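Local coordinates for protein 3-carboxy-cis,cis-muconate cycloisomerase (Acinetobacter calcoaceticus, PDB 1Q5N) that is a cycloisomerase of the largely helical fumarase/aspartase-type lyase superfamily, modelled here as an assembly of four chains, at residues N80-F85 against D112-A117. Residues are numbered along the deposited sequence; the frame is centred on the assembly and turned at random.
Sequences NIAIPF and DILDTA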
ATOM      1  N   ASN A  80      18.565   8.620  16.571  1.00 36.13           N
ATOM      2  CA  ASN A  80      17.929   9.849  16.104  1.00 35.80           C
ATOM      3  C   ASN A  80      18.952  10.971  16.026  1.00 36.85           C
ATOM      4  O   ASN A  80      20.007  10.915  16.649  1.00 36.67           O
ATOM      5  CB  ASN A  80      16.691  10.276  16.931  1.00 37.71           C
ATOM      6  CG  ASN A  80      17.021  10.877  18.270  1.00 38.85           C
ATOM      7  OD1 ASN A  80      17.671  11.936  18.381  1.00 40.77           O
ATOM      8  ND2 ASN A  80      16.546  10.213  19.314  1.00 41.23           N
ATOM      9  N   ILE A  81      18.633  11.976  15.226  1.00 35.98           N
ATOM     10  CA  ILE A  81      19.504  13.089  14.999  1.00 37.30           C
ATOM     11  C   ILE A  81      19.585  14.068  16.144  1.00 38.05           C
ATOM     12  O   ILE A  81      20.620  14.704  16.330  1.00 37.66           O
ATOM     13  CB  ILE A  81      19.031  13.880  13.781  1.00 38.69           C
ATOM     14  CG1 ILE A  81      18.967  12.945  12.586  1.00 39.33           C
ATOM     15  CG2 ILE A  81      19.998  15.031  13.482  1.00 40.61           C
ATOM     16  CD1 ILE A  81      18.237  13.590  11.415  1.00 43.33           C
ATOM     17  N   ALA A  82      18.506  14.203  16.909  1.00 37.88           N
ATOM     18  CA  ALA A  82      18.504  15.214  17.956  1.00 38.97           C
ATOM     19  C   ALA A  82      19.582  15.041  19.016  1.00 39.41           C
ATOM     20  O   ALA A  82      20.213  16.021  19.404  1.00 40.75           O
ATOM     21  CB  ALA A  82      17.146  15.298  18.609  1.00 37.48           C
ATOM     22  N   ILE A  83      19.807  13.811  19.466  1.00 39.10           N
ATOM     23  CA  ILE A  83      20.792  13.558  20.517  1.00 38.65           C
ATOM     24  C   ILE A  83      22.211  14.067  20.191  1.00 39.85           C
ATOM     25  O   ILE A  83      22.769  14.842  20.952  1.00 40.01           O
ATOM     26  CB  ILE A  83      20.766  12.035  20.909  1.00 39.06           C
ATOM     27  CG1 ILE A  83      19.513  11.751  21.756  1.00 38.50           C
ATOM     28  CG2 ILE A  83      22.000  11.639  21.721  1.00 38.18           C
ATOM     29  CD1 ILE A  83      19.200  10.296  21.934  1.00 38.75           C
ATOM     30  N   PRO A  84      22.794  13.663  19.053  1.00 40.28           N
ATOM     31  CA  PRO A  84      24.140  14.129  18.720  1.00 40.64           C
ATOM     32  C   PRO A  84      24.091  15.609  18.336  1.00 41.41           C
ATOM     33  O   PRO A  84      25.071  16.317  18.436  1.00 42.44           O
ATOM     34  CB  PRO A  84      24.523  13.263  17.528  1.00 41.59           C
ATOM     35  CG  PRO A  84      23.573  12.093  17.596  1.00 41.50           C
ATOM     36  CD  PRO A  84      22.319  12.689  18.056  1.00 40.46           C
ATOM     37  N   PHE A  85      22.943  16.070  17.872  1.00 40.39           N
ATOM     38  CA  PHE A  85      22.837  17.453  17.500  1.00 40.37           C
ATOM     39  C   PHE A  85      22.927  18.325  18.770  1.00 41.49           C
ATOM     40  O   PHE A  85      23.607  19.345  18.768  1.00 42.74           O
ATOM     41  CB  PHE A  85      21.520  17.682  16.770  1.00 38.23           C
ATOM     42  CG  PHE A  85      21.023  19.087  16.855  1.00 38.05           C
ATOM     43  CD1 PHE A  85      21.496  20.065  15.989  1.00 40.01           C
ATOM     44  CD2 PHE A  85      20.060  19.439  17.792  1.00 37.68           C
ATOM     45  CE1 PHE A  85      21.010  21.381  16.075  1.00 39.21           C
ATOM     46  CE2 PHE A  85      19.571  20.749  17.883  1.00 37.56           C
ATOM     47  CZ  PHE A  85      20.037  21.710  17.027  1.00 38.86           C
ATOM     48  N   ASP A 112      10.539  16.432  21.020  1.00 30.35           N
ATOM     49  CA  ASP A 112       9.984  17.782  20.987  1.00 31.92           C
ATOM     50  C   ASP A 112      10.676  18.574  19.865  1.00 31.98           C
ATOM     51  O   ASP A 112      10.025  19.226  19.062  1.00 30.53           O
ATOM     52  CB  ASP A 112      10.220  18.531  22.300  1.00 31.33           C
ATOM     53  CG  ASP A 112       9.554  17.864  23.488  1.00 33.66           C
ATOM     54  OD1 ASP A 112       8.415  17.350  23.334  1.00 33.96           O
ATOM     55  OD2 ASP A 112      10.176  17.860  24.585  1.00 34.09           O
ATOM     56  N   ILE A 113      12.001  18.505  19.814  1.00 31.60           N
ATOM     57  CA  ILE A 113      12.745  19.250  18.824  1.00 32.61           C
ATOM     58  C   ILE A 113      12.513  18.681  17.392  1.00 32.62           C
ATOM     59  O   ILE A 113      12.388  19.426  16.435  1.00 32.87           O
ATOM     60  CB  ILE A 113      14.262  19.202  19.163  1.00 33.93           C
ATOM     61  CG1 ILE A 113      14.511  19.775  20.560  1.00 35.72           C
ATOM     62  CG2 ILE A 113      15.064  19.941  18.102  1.00 33.68           C
ATOM     63  CD1 ILE A 113      13.931  21.157  20.813  1.00 35.30           C
ATOM     64  N   LEU A 114      12.473  17.360  17.261  1.00 31.56           N
ATOM     65  CA  LEU A 114      12.262  16.733  15.956  1.00 30.77           C
ATOM     66  C   LEU A 114      10.855  17.019  15.420  1.00 30.37           C
ATOM     67  O   LEU A 114      10.730  17.425  14.267  1.00 30.34           O
ATOM     68  CB  LEU A 114      12.533  15.223  16.058  1.00 29.75           C
ATOM     69  CG  LEU A 114      14.036  14.969  16.330  1.00 29.12           C
ATOM     70  CD1 LEU A 114      14.255  13.547  16.688  1.00 29.50           C
ATOM     71  CD2 LEU A 114      14.889  15.337  15.118  1.00 25.78           C
ATOM     72  N   ASP A 115       9.810  16.838  16.244  1.00 28.83           N
ATOM     73  CA  ASP A 115       8.445  17.125  15.787  1.00 30.57           C
ATOM     74  C   ASP A 115       8.230  18.630  15.503  1.00 32.08           C
ATOM     75  O   ASP A 115       7.494  19.006  14.560  1.00 32.34           O
ATOM     76  CB  ASP A 115       7.386  16.703  16.811  1.00 30.04           C
ATOM     77  CG  ASP A 115       7.146  15.218  16.841  1.00 30.46           C
ATOM     78  OD1 ASP A 115       7.722  14.476  16.007  1.00 29.83           O
ATOM     79  OD2 ASP A 115       6.368  14.802  17.719  1.00 29.31           O
ATOM     80  N   THR A 116       8.865  19.495  16.308  1.00 31.38           N
ATOM     81  CA  THR A 116       8.706  20.918  16.077  1.00 30.76           C
ATOM     82  C   THR A 116       9.409  21.296  14.758  1.00 30.36           C
ATOM     83  O   THR A 116       8.861  22.035  13.953  1.00 29.02           O
ATOM     84  CB  THR A 116       9.239  21.793  17.294  1.00 29.75           C
ATOM     85  OG1 THR A 116       8.398  21.592  18.445  1.00 27.49           O
ATOM     86  CG2 THR A 116       9.244  23.276  16.906  1.00 27.39           C
ATOM     87  N   ALA A 117      10.607  20.767  14.525  1.00 30.49           N
ATOM     88  CA  ALA A 117      11.290  21.104  13.266  1.00 32.01           C
ATOM     89  C   ALA A 117      10.442  20.532  12.091  1.00 32.63           C
ATOM     90  O   ALA A 117      10.325  21.158  11.022  1.00 32.93           O
ATOM     91  CB  ALA A 117      12.713  20.534  13.236  1.00 29.61           C
TER
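Leu114 carries the apolar contact, reaching from its helix with the branched end of its side chain to the start of helix 82-94. Its CG and CD1 both come to 3.9 Å from CB of Ala82, the methyl of Ala82 meeting the fork of the leucine. Leu114 CD1 also lies 4.1 Å from both CB and OD1 of Asn80, and the two side chains pass at a slant. With CG anti to its own carbonyl carbon (chi1 -67°), the side chain of Leu114 points its fork at Ala82; the CA atoms of Ala82 and Leu114, the nearest pair between the two segments, are 6.7 Å apart. The contact lies near the beginning of helix 110-146, one of the long helices of the lyase fold, and joins it to the shorter helix 82-94; Met30 of helix 23-43 and Trp324 of helix 323-351 also pack against Leu114. No hydrogen bond links the two segments. Asn80 caps the turn leading into helix 82-94: its OD1 accepts from Ile83 N at 3.0 Å, with an N-H...O angle of 159° and the donor tilted 16° from the carbonyl plane. On helix 110-146, Asp115 forms a salt bridge with Arg234, while Asp112 OD1 is hydrogen-bonded to His231 NE2.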